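Local coordinates for sensor protein (Geobacter sulfurreducens, PDB 3H7M) that is the sensor domain of a membrane-bound histidine kinase, built like a periplasmic solute-binding protein, whose kinase part probably phosphorylates a protein histidine, at residues P23-D28 with G35-L40; M48-E53 with L205-E210; H98-R103 with P183-I188. All coordinates share one frame; numbering follows the deposited sequence.

Interaction 1. Residues P23-D28 with G35-L40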
loop_
_atom_site.group_PDB
_atom_site.type_symbol
_atom_site.label_atom_id
_atom_site.label_comp_id
_atom_site.label_asym_id
_atom_site.label_seq_id
_atom_site.Cartn_x
_atom_site.Cartn_y
_atom_site.Cartn_z
ATOM N N PRO A 23 -0.706 0.924 8.208
ATOM C CA PRO A 23 -1.150 -0.260 8.935
ATOM C C PRO A 23 -1.563 -1.429 8.044
ATOM O O PRO A 23 -2.125 -2.398 8.547
ATOM C CB PRO A 23 -2.331 0.278 9.706
ATOM C CG PRO A 23 -2.973 1.129 8.680
ATOM C CD PRO A 23 -1.800 1.901 8.117
ATOM N N TYR A 24 -1.303 -1.346 6.737
ATOM C CA TYR A 24 -1.693 -2.421 5.834
ATOM C C TYR A 24 -0.847 -3.657 5.991
ATOM O O TYR A 24 -1.377 -4.760 6.127
ATOM C CB TYR A 24 -1.660 -1.954 4.382
ATOM C CG TYR A 24 -2.631 -0.822 4.131
ATOM C CD1 TYR A 24 -3.972 -0.961 4.432
ATOM C CD2 TYR A 24 -2.192 0.410 3.660
ATOM C CE1 TYR A 24 -4.863 0.103 4.277
ATOM C CE2 TYR A 24 -3.074 1.478 3.509
ATOM C CZ TYR A 24 -4.401 1.317 3.817
ATOM O OH TYR A 24 -5.272 2.375 3.646
ATOM N N GLU A 25 0.466 -3.476 5.962
ATOM C CA GLU A 25 1.383 -4.590 6.125
ATOM C C GLU A 25 2.741 -4.112 6.602
ATOM O O GLU A 25 3.233 -3.070 6.155
ATOM C CB GLU A 25 1.539 -5.371 4.813
ATOM C CG GLU A 25 1.945 -4.542 3.603
ATOM C CD GLU A 25 1.829 -5.325 2.314
ATOM O OE1 GLU A 25 0.989 -6.243 2.275
ATOM O OE2 GLU A 25 2.551 -5.019 1.334
ATOM N N PHE A 26 3.345 -4.878 7.508
ATOM C CA PHE A 26 4.648 -4.526 8.032
ATOM C C PHE A 26 5.177 -5.561 9.007
ATOM O O PHE A 26 4.410 -6.255 9.683
ATOM C CB PHE A 26 4.579 -3.168 8.744
ATOM C CG PHE A 26 3.653 -3.149 9.927
ATOM C CD1 PHE A 26 4.135 -3.370 11.210
ATOM C CD2 PHE A 26 2.281 -2.933 9.754
ATOM C CE1 PHE A 26 3.262 -3.379 12.331
ATOM C CE2 PHE A 26 1.387 -2.937 10.857
ATOM C CZ PHE A 26 1.882 -3.161 12.145
ATOM N N ILE A 27 6.500 -5.656 9.065
ATOM C CA ILE A 27 7.160 -6.551 9.999
ATOM C C ILE A 27 7.173 -5.726 11.274
ATOM O O ILE A 27 7.644 -4.590 11.255
ATOM C CB ILE A 27 8.610 -6.843 9.568
ATOM C CG1 ILE A 27 8.610 -7.737 8.326
ATOM C CG2 ILE A 27 9.364 -7.481 10.709
ATOM C CD1 ILE A 27 9.990 -8.099 7.823
ATOM N N ASP A 28 6.639 -6.269 12.366
ATOM C CA ASP A 28 6.590 -5.521 13.617
ATOM C C ASP A 28 7.868 -5.619 14.459
ATOM O O ASP A 28 8.811 -6.344 14.120
ATOM C CB ASP A 28 5.370 -5.938 14.459
ATOM C CG ASP A 28 5.434 -7.393 14.958
ATOM O OD1 ASP A 28 6.491 -8.049 14.833
ATOM O OD2 ASP A 28 4.411 -7.873 15.503
ATOM N N GLY A 35 -0.432 -6.417 10.409
ATOM C CA GLY A 35 -1.246 -5.471 9.678
ATOM C C GLY A 35 -2.535 -5.994 9.105
ATOM O O GLY A 35 -2.782 -7.209 9.101
ATOM N N TYR A 36 -3.351 -5.050 8.634
ATOM C CA TYR A 36 -4.640 -5.310 8.013
ATOM C C TYR A 36 -4.513 -6.401 6.925
ATOM O O TYR A 36 -5.231 -7.386 6.958
ATOM C CB TYR A 36 -5.161 -3.997 7.406
ATOM C CG TYR A 36 -6.402 -4.100 6.544
ATOM C CD1 TYR A 36 -6.332 -3.918 5.153
ATOM C CD2 TYR A 36 -7.657 -4.334 7.119
ATOM C CE1 TYR A 36 -7.511 -3.955 4.350
ATOM C CE2 TYR A 36 -8.825 -4.376 6.337
ATOM C CZ TYR A 36 -8.747 -4.179 4.953
ATOM O OH TYR A 36 -9.908 -4.151 4.190
ATOM N N ASN A 37 -3.582 -6.225 5.991
ATOM C CA ASN A 37 -3.384 -7.182 4.908
ATOM C C ASN A 37 -3.126 -8.578 5.445
ATOM O O ASN A 37 -3.744 -9.558 5.009
ATOM C CB ASN A 37 -2.211 -6.757 4.000
ATOM C CG ASN A 37 -2.457 -5.408 3.274
ATOM O OD1 ASN A 37 -3.513 -4.793 3.385
ATOM N ND2 ASN A 37 -1.466 -4.967 2.523
ATOM N N VAL A 38 -2.217 -8.652 6.404
ATOM C CA VAL A 38 -1.807 -9.906 7.037
ATOM C C VAL A 38 -2.987 -10.628 7.680
ATOM O O VAL A 38 -3.225 -11.812 7.464
ATOM C CB VAL A 38 -0.695 -9.592 8.077
ATOM C CG1 VAL A 38 -0.368 -10.798 8.942
ATOM C CG2 VAL A 38 0.561 -9.164 7.324
ATOM N N GLU A 39 -3.740 -9.897 8.460
ATOM C CA GLU A 39 -4.891 -10.450 9.119
ATOM C C GLU A 39 -5.899 -10.939 8.061
ATOM O O GLU A 39 -6.521 -12.001 8.195
ATOM C CB GLU A 39 -5.502 -9.360 9.974
ATOM C CG GLU A 39 -6.121 -9.855 11.240
ATOM C CD GLU A 39 -6.160 -8.784 12.302
ATOM O OE1 GLU A 39 -5.093 -8.153 12.516
ATOM O OE2 GLU A 39 -7.244 -8.599 12.916
ATOM N N LEU A 40 -6.057 -10.145 7.010
ATOM C CA LEU A 40 -6.971 -10.482 5.928
ATOM C C LEU A 40 -6.503 -11.778 5.247
ATOM O O LEU A 40 -7.266 -12.721 5.055
ATOM C CB LEU A 40 -6.995 -9.331 4.931
ATOM C CG LEU A 40 -8.375 -8.895 4.447
ATOM C CD1 LEU A 40 -9.338 -8.785 5.627
ATOM C CD2 LEU A 40 -8.252 -7.559 3.731
#
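Asn-37, in the first turn of helix 36-48, is bonded twice to segment 23-28, at Tyr-24 just before strand 25-27 and at Glu-25 within it. Its backbone N bonds to Tyr-24 O at 2.7 Å, and its ND2 to Glu-25 OE1 at 2.8 Å. Its CG stands anti to the carbonyl carbon (chi1 -63°), which turns the amide toward Glu-25. The ND2 bond is nearly straight (173°) and lies in the amide plane, yet meets OE1 from above the carboxylate plane, the two planes being 79° apart. Tyr-36 N bonds to Pro-23 O at 2.9 Å, so the carbonyls of Pro-23 and Tyr-24 take up two amides at the start of the helix. Packing is close at the N-cap residue Gly-35, where a CB would lie 2.6 Å from Tyr-24 O; its backbone angles by themselves also favour glycine. Asn-37 OD1 lies obliquely to the Tyr-24 ring, 3.5 Å from Tyr-24 CB, with the amide and ring planes close to parallel, while Tyr-36 CD1 comes to the ring edge, in its plane. The looser side is that of the partly exposed Phe-26, whose CE2 comes no closer to Gly-35 CA than 3.8 Å. Glu-25 OE1 also accepts from Gln-75 NE2, OE2 from Asp-18 N, and Asn-37 ND2 is shared with Tyr-193 OH. Within the solute-binding fold, strand 87-103 and helix 166-175 pack on Tyr-24, whereas helix 220-227 covers Tyr-36.

Interaction 2. Residues M48-E53 with L205-E210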
loop_
_atom_site.group_PDB
_atom_site.type_symbol
_atom_site.label_atom_id
_atom_site.label_comp_id
_atom_site.label_asym_id
_atom_site.label_seq_id
_atom_site.Cartn_x
_atom_site.Cartn_y
_atom_site.Cartn_z
ATOM N N MET A 48 -10.188 -20.832 3.041
ATOM C CA MET A 48 -9.894 -21.547 1.799
ATOM C C MET A 48 -9.017 -22.778 2.018
ATOM O O MET A 48 -8.646 -23.466 1.062
ATOM C CB MET A 48 -9.189 -20.621 0.798
ATOM C CG MET A 48 -9.962 -19.374 0.445
ATOM S SD MET A 48 -11.653 -19.737 0.012
ATOM C CE MET A 48 -11.367 -20.724 -1.504
ATOM N N GLY A 49 -8.684 -23.044 3.274
ATOM C CA GLY A 49 -7.844 -24.186 3.576
ATOM C C GLY A 49 -6.447 -24.089 2.986
ATOM O O GLY A 49 -5.880 -25.093 2.580
ATOM N N MET A 50 -5.891 -22.883 2.925
ATOM C CA MET A 50 -4.543 -22.675 2.389
ATOM C C MET A 50 -3.493 -22.609 3.478
ATOM O O MET A 50 -3.782 -22.390 4.658
ATOM C CB MET A 50 -4.423 -21.346 1.647
ATOM C CG MET A 50 -5.194 -21.178 0.378
ATOM S SD MET A 50 -4.822 -19.523 -0.278
ATOM C CE MET A 50 -5.991 -18.591 0.606
ATOM N N THR A 51 -2.253 -22.777 3.055
ATOM C CA THR A 51 -1.127 -22.658 3.952
ATOM C C THR A 51 -0.324 -21.541 3.315
ATOM O O THR A 51 -0.011 -21.586 2.119
ATOM C CB THR A 51 -0.311 -23.942 4.006
ATOM O OG1 THR A 51 -0.843 -24.781 5.039
ATOM C CG2 THR A 51 1.153 -23.635 4.300
ATOM N N VAL A 52 0.002 -20.531 4.106
ATOM C CA VAL A 52 0.733 -19.387 3.582
ATOM C C VAL A 52 2.013 -19.064 4.339
ATOM O O VAL A 52 2.115 -19.295 5.540
ATOM C CB VAL A 52 -0.153 -18.124 3.616
ATOM C CG1 VAL A 52 -1.387 -18.317 2.768
ATOM C CG2 VAL A 52 -0.560 -17.821 5.055
ATOM N N GLU A 53 2.989 -18.520 3.620
ATOM C CA GLU A 53 4.252 -18.105 4.212
ATOM C C GLU A 53 4.349 -16.640 3.837
ATOM O O GLU A 53 4.176 -16.299 2.670
ATOM C CB GLU A 53 5.429 -18.847 3.588
ATOM C CG GLU A 53 6.768 -18.472 4.184
ATOM C CD GLU A 53 7.959 -18.962 3.361
ATOM O OE1 GLU A 53 7.971 -20.145 2.953
ATOM O OE2 GLU A 53 8.890 -18.158 3.137
ATOM N N LEU A 205 -5.810 -16.699 -8.394
ATOM C CA LEU A 205 -6.648 -15.527 -8.424
ATOM C C LEU A 205 -8.025 -15.803 -7.831
ATOM O O LEU A 205 -8.500 -15.068 -6.970
ATOM C CB LEU A 205 -6.832 -15.024 -9.854
ATOM C CG LEU A 205 -7.709 -13.763 -9.905
ATOM C CD1 LEU A 205 -6.830 -12.533 -9.779
ATOM C CD2 LEU A 205 -8.490 -13.709 -11.197
ATOM N N ALA A 206 -8.667 -16.862 -8.300
ATOM C CA ALA A 206 -10.018 -17.210 -7.857
ATOM C C ALA A 206 -10.048 -17.713 -6.427
ATOM O O ALA A 206 -11.048 -17.582 -5.710
ATOM C CB ALA A 206 -10.615 -18.269 -8.794
ATOM N N ARG A 207 -8.940 -18.302 -6.026
ATOM C CA ARG A 207 -8.820 -18.828 -4.688
ATOM C C ARG A 207 -8.953 -17.630 -3.731
ATOM O O ARG A 207 -9.741 -17.653 -2.777
ATOM C CB ARG A 207 -7.456 -19.500 -4.567
ATOM C CG ARG A 207 -7.331 -20.517 -3.465
ATOM C CD ARG A 207 -7.657 -21.936 -3.914
ATOM N NE ARG A 207 -7.171 -22.883 -2.909
ATOM C CZ ARG A 207 -5.887 -23.214 -2.746
ATOM N NH1 ARG A 207 -4.948 -22.688 -3.531
ATOM N NH2 ARG A 207 -5.534 -24.055 -1.777
ATOM N N PHE A 208 -8.213 -16.564 -4.018
ATOM C CA PHE A 208 -8.261 -15.370 -3.178
ATOM C C PHE A 208 -9.540 -14.571 -3.288
ATOM O O PHE A 208 -10.079 -14.118 -2.272
ATOM C CB PHE A 208 -7.046 -14.483 -3.462
ATOM C CG PHE A 208 -5.810 -14.930 -2.730
ATOM C CD1 PHE A 208 -5.597 -14.556 -1.405
ATOM C CD2 PHE A 208 -4.923 -15.819 -3.315
ATOM C CE1 PHE A 208 -4.518 -15.075 -0.673
ATOM C CE2 PHE A 208 -3.843 -16.345 -2.592
ATOM C CZ PHE A 208 -3.642 -15.973 -1.273
ATOM N N SER A 209 -10.058 -14.429 -4.502
ATOM C CA SER A 209 -11.272 -13.651 -4.696
ATOM C C SER A 209 -12.414 -14.268 -3.919
ATOM O O SER A 209 -13.219 -13.573 -3.300
ATOM C CB SER A 209 -11.634 -13.595 -6.180
ATOM O OG SER A 209 -10.494 -13.289 -6.959
ATOM N N GLU A 210 -12.468 -15.589 -3.964
ATOM C CA GLU A 210 -13.502 -16.342 -3.279
ATOM C C GLU A 210 -13.375 -16.153 -1.758
ATOM O O GLU A 210 -14.373 -15.936 -1.056
ATOM C CB GLU A 210 -13.364 -17.820 -3.663
ATOM C CG GLU A 210 -14.622 -18.651 -3.492
ATOM C CD GLU A 210 -14.422 -20.111 -3.899
ATOM O OE1 GLU A 210 -13.686 -20.368 -4.882
ATOM O OE2 GLU A 210 -15.009 -21.000 -3.244
#
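A Met-aromatic contact joins Met-50 to Phe-208 where the turn after helix 36-48, closed by a Schellman motif with Gly-49 at positive phi, meets helix 202-218. Met-50 SD lies 3.9 Å from Phe-208 CZ and sits oblique to the ring, 34° off its normal. The methyl CE is placed more squarely over the face, 4.3 Å from the Phe-208 ring centroid and 24° off the normal, a CH-pi contact offset toward the rim. Met-50 runs straight through chi2 (-179°) and then bends at chi3, which lays CE over the ring. Higher on the same side chain, Met-50 CG lies over one face of the Arg-207 guanidinium, offset toward its rim and 3.6 Å from Arg-207 NH2, and the two side chains run antiparallel alongside one another. Arg-207 NH2 donates to Arg-9 O, outside the pair. Met-48 is bent at both chi2 and chi3; its CG lies 3.7 Å from Arg-207 O, and its CE reaches Glu-210 CD at 3.9 Å, the two side chains crossing at about a right angle. Outside the two segments, Ile-44 of helix 36-48 touches both Met-50 and Phe-208, and Tyr-195 stacks on the Phe-208 ring. The chemistry across the segments is thus dispersion and sulfur-aromatic contact: the Met-50 chain lies over an aromatic face and a guanidinium face, while Met-48 sets its methylene and methyl against Arg-207 O and the Glu-210 carboxylate, and the hydrogen bond of Arg-207 to Arg-9 probably limits how far the guanidinium can turn.

Interaction 3. Residues H98-R103 with P183-I188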
loop_
_atom_site.group_PDB
_atom_site.type_symbol
_atom_site.label_atom_id
_atom_site.label_comp_id
_atom_site.label_asym_id
_atom_site.label_seq_id
_atom_site.Cartn_x
_atom_site.Cartn_y
_atom_site.Cartn_z
ATOM N N HIS A 98 -4.908 9.400 -1.145
ATOM C CA HIS A 98 -3.603 10.009 -0.927
ATOM C C HIS A 98 -3.810 11.364 -0.297
ATOM O O HIS A 98 -4.932 11.840 -0.127
ATOM C CB HIS A 98 -2.831 10.208 -2.215
ATOM C CG HIS A 98 -2.202 8.966 -2.740
ATOM N ND1 HIS A 98 -2.914 8.009 -3.426
ATOM C CD2 HIS A 98 -0.926 8.523 -2.678
ATOM C CE1 HIS A 98 -2.099 7.026 -3.770
ATOM N NE2 HIS A 98 -0.887 7.313 -3.328
ATOM N N ALA A 99 -2.712 11.998 0.052
ATOM C CA ALA A 99 -2.830 13.301 0.653
ATOM C C ALA A 99 -1.527 14.034 0.514
ATOM O O ALA A 99 -0.477 13.427 0.287
ATOM C CB ALA A 99 -3.198 13.161 2.107
ATOM N N ILE A 100 -1.614 15.352 0.581
ATOM C CA ILE A 100 -0.419 16.161 0.542
ATOM C C ILE A 100 -0.160 16.550 2.001
ATOM O O ILE A 100 -1.044 17.037 2.719
ATOM C CB ILE A 100 -0.595 17.423 -0.301
ATOM C CG1 ILE A 100 -0.747 17.046 -1.777
ATOM C CG2 ILE A 100 0.612 18.338 -0.100
ATOM C CD1 ILE A 100 -1.159 18.227 -2.651
ATOM N N PHE A 101 1.064 16.301 2.413
ATOM C CA PHE A 101 1.542 16.568 3.758
ATOM C C PHE A 101 2.542 17.734 3.719
ATOM O O PHE A 101 3.298 17.890 2.746
ATOM C CB PHE A 101 2.249 15.309 4.295
ATOM C CG PHE A 101 1.310 14.176 4.615
ATOM C CD1 PHE A 101 0.688 14.101 5.862
ATOM C CD2 PHE A 101 1.032 13.192 3.666
ATOM C CE1 PHE A 101 -0.188 13.070 6.160
ATOM C CE2 PHE A 101 0.153 12.157 3.963
ATOM C CZ PHE A 101 -0.457 12.098 5.214
ATOM N N ALA A 102 2.553 18.521 4.791
ATOM C CA ALA A 102 3.458 19.660 4.917
ATOM C C ALA A 102 3.724 19.964 6.388
ATOM O O ALA A 102 2.949 19.552 7.251
ATOM C CB ALA A 102 2.833 20.888 4.263
ATOM N N ARG A 103 4.801 20.703 6.667
ATOM C CA ARG A 103 5.094 21.109 8.038
ATOM C C ARG A 103 4.043 22.166 8.320
ATOM O O ARG A 103 3.620 22.855 7.395
ATOM C CB ARG A 103 6.503 21.678 8.156
ATOM C CG ARG A 103 7.584 20.658 7.833
ATOM C CD ARG A 103 8.987 21.219 8.027
ATOM N NE ARG A 103 9.207 22.376 7.172
ATOM C CZ ARG A 103 9.550 22.316 5.888
ATOM N NH1 ARG A 103 9.732 21.145 5.284
ATOM N NH2 ARG A 103 9.701 23.443 5.208
ATOM N N PRO A 183 -1.632 16.942 7.258
ATOM C CA PRO A 183 -2.060 16.596 5.900
ATOM C C PRO A 183 -2.840 17.805 5.438
ATOM O O PRO A 183 -3.858 18.127 6.046
ATOM C CB PRO A 183 -2.972 15.396 6.121
ATOM C CG PRO A 183 -3.593 15.679 7.485
ATOM C CD PRO A 183 -2.421 16.230 8.283
ATOM N N VAL A 184 -2.371 18.497 4.401
ATOM C CA VAL A 184 -3.096 19.684 3.928
ATOM C C VAL A 184 -4.089 19.376 2.811
ATOM O O VAL A 184 -5.256 19.767 2.882
ATOM C CB VAL A 184 -2.138 20.795 3.444
ATOM C CG1 VAL A 184 -1.254 20.294 2.334
ATOM C CG2 VAL A 184 -2.954 21.985 2.955
ATOM N N ALA A 185 -3.627 18.684 1.777
ATOM C CA ALA A 185 -4.497 18.323 0.665
ATOM C C ALA A 185 -4.909 16.882 0.884
ATOM O O ALA A 185 -4.099 15.962 0.749
ATOM C CB ALA A 185 -3.761 18.470 -0.658
ATOM N N ARG A 186 -6.175 16.691 1.215
ATOM C CA ARG A 186 -6.685 15.365 1.492
ATOM C C ARG A 186 -7.482 14.733 0.360
ATOM O O ARG A 186 -7.579 15.277 -0.742
ATOM C CB ARG A 186 -7.525 15.425 2.771
ATOM C CG ARG A 186 -6.744 15.982 3.971
ATOM C CD ARG A 186 -7.463 17.136 4.635
ATOM N NE ARG A 186 -8.703 16.704 5.269
ATOM C CZ ARG A 186 -8.767 15.781 6.224
ATOM N NH1 ARG A 186 -7.659 15.193 6.651
ATOM N NH2 ARG A 186 -9.937 15.448 6.757
ATOM N N SER A 187 -8.027 13.557 0.657
ATOM C CA SER A 187 -8.845 12.768 -0.262
ATOM C C SER A 187 -8.600 12.921 -1.768
ATOM O O SER A 187 -9.543 12.842 -2.569
ATOM C CB SER A 187 -10.329 13.011 0.039
ATOM O OG SER A 187 -10.670 12.543 1.337
ATOM N N ILE A 188 -7.351 13.139 -2.166
ATOM C CA ILE A 188 -7.079 13.252 -3.583
ATOM C C ILE A 188 -6.468 11.946 -4.092
ATOM O O ILE A 188 -5.700 11.296 -3.392
ATOM C CB ILE A 188 -6.131 14.441 -3.905
ATOM C CG1 ILE A 188 -4.726 14.184 -3.365
ATOM C CG2 ILE A 188 -6.689 15.726 -3.314
ATOM C CD1 ILE A 188 -3.722 15.249 -3.779
#
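Ile-100 stands opposite a classic beta bulge formed by Val-184 and Ala-185, between antiparallel strands 87-103 and 181-198 of the mixed sheet of this solute-binding fold. Ile-100 O accepts from Val-184 N at 2.6 Å and from Ala-185 N at 3.2 Å, while Ile-100 N donates to Ala-185 O. Along the Ile-100 side chain, CB meets Ala-185 CB at 3.4 Å. With CG1 anti to the carbonyl carbon (chi1 -68°), CG2 falls anti to the backbone N and runs alongside Val-184 CG1 at 3.6 Å. CG1 takes the other branch, passing Ala-185 CB and approaching Ile-188 CD1 at 4.0 Å. At the tip, CD1 comes within 3.3 Å of Ala-185 CB and also nears Ile-188 CD1. Replacing Ile-100 with an alanine would remove CG1, CG2 and CD1 and would probably leave Val-184 CG1 and Ile-188 CD1 facing a gap, with Ala-185 CB less covered. On the opposite face, Phe-101 and Pro-183 form a non-hydrogen-bonded pair, Pro-183 CB meeting Phe-101 CE1 obliquely at 3.6 Å, and helix 166-175 touches the phenylalanine through Met-170 and Ile-173. At the other end His-98 pairs with Ile-188 through one sound bond and one weak one, and His-98 ND1 bonds to Ala-189 O. Between the shifted pairs, Ala-99 CA lies 2.9 Å from Ala-185 O, a CA-H...O contact with an angle of 120° at the hydrogen.

How the interactions relate
All three contacts belong to the one solute-binding-protein-like sensor domain. Helix 36-48 connects the first two: it starts in interaction 1 and ends where interaction 2 opens, their centres about 17 Å apart and nearest atoms about 7 Å. Interactions 1 and 3 have centres about 23 Å apart, but both pack against helix 166-175, and strand 87-103 supplies one segment of interaction 3 and packs on interaction 1. Interactions 2 and 3 lie on opposite sides of the chain's centre, about 35 Å between centres; strand 181-198 is followed by helix 202-218 of interaction 2, and both segments of interaction 3 fall in the loop of chain that interaction 2 closes. The bound sodium ion is about 14 Å from the Phe-208 side chain.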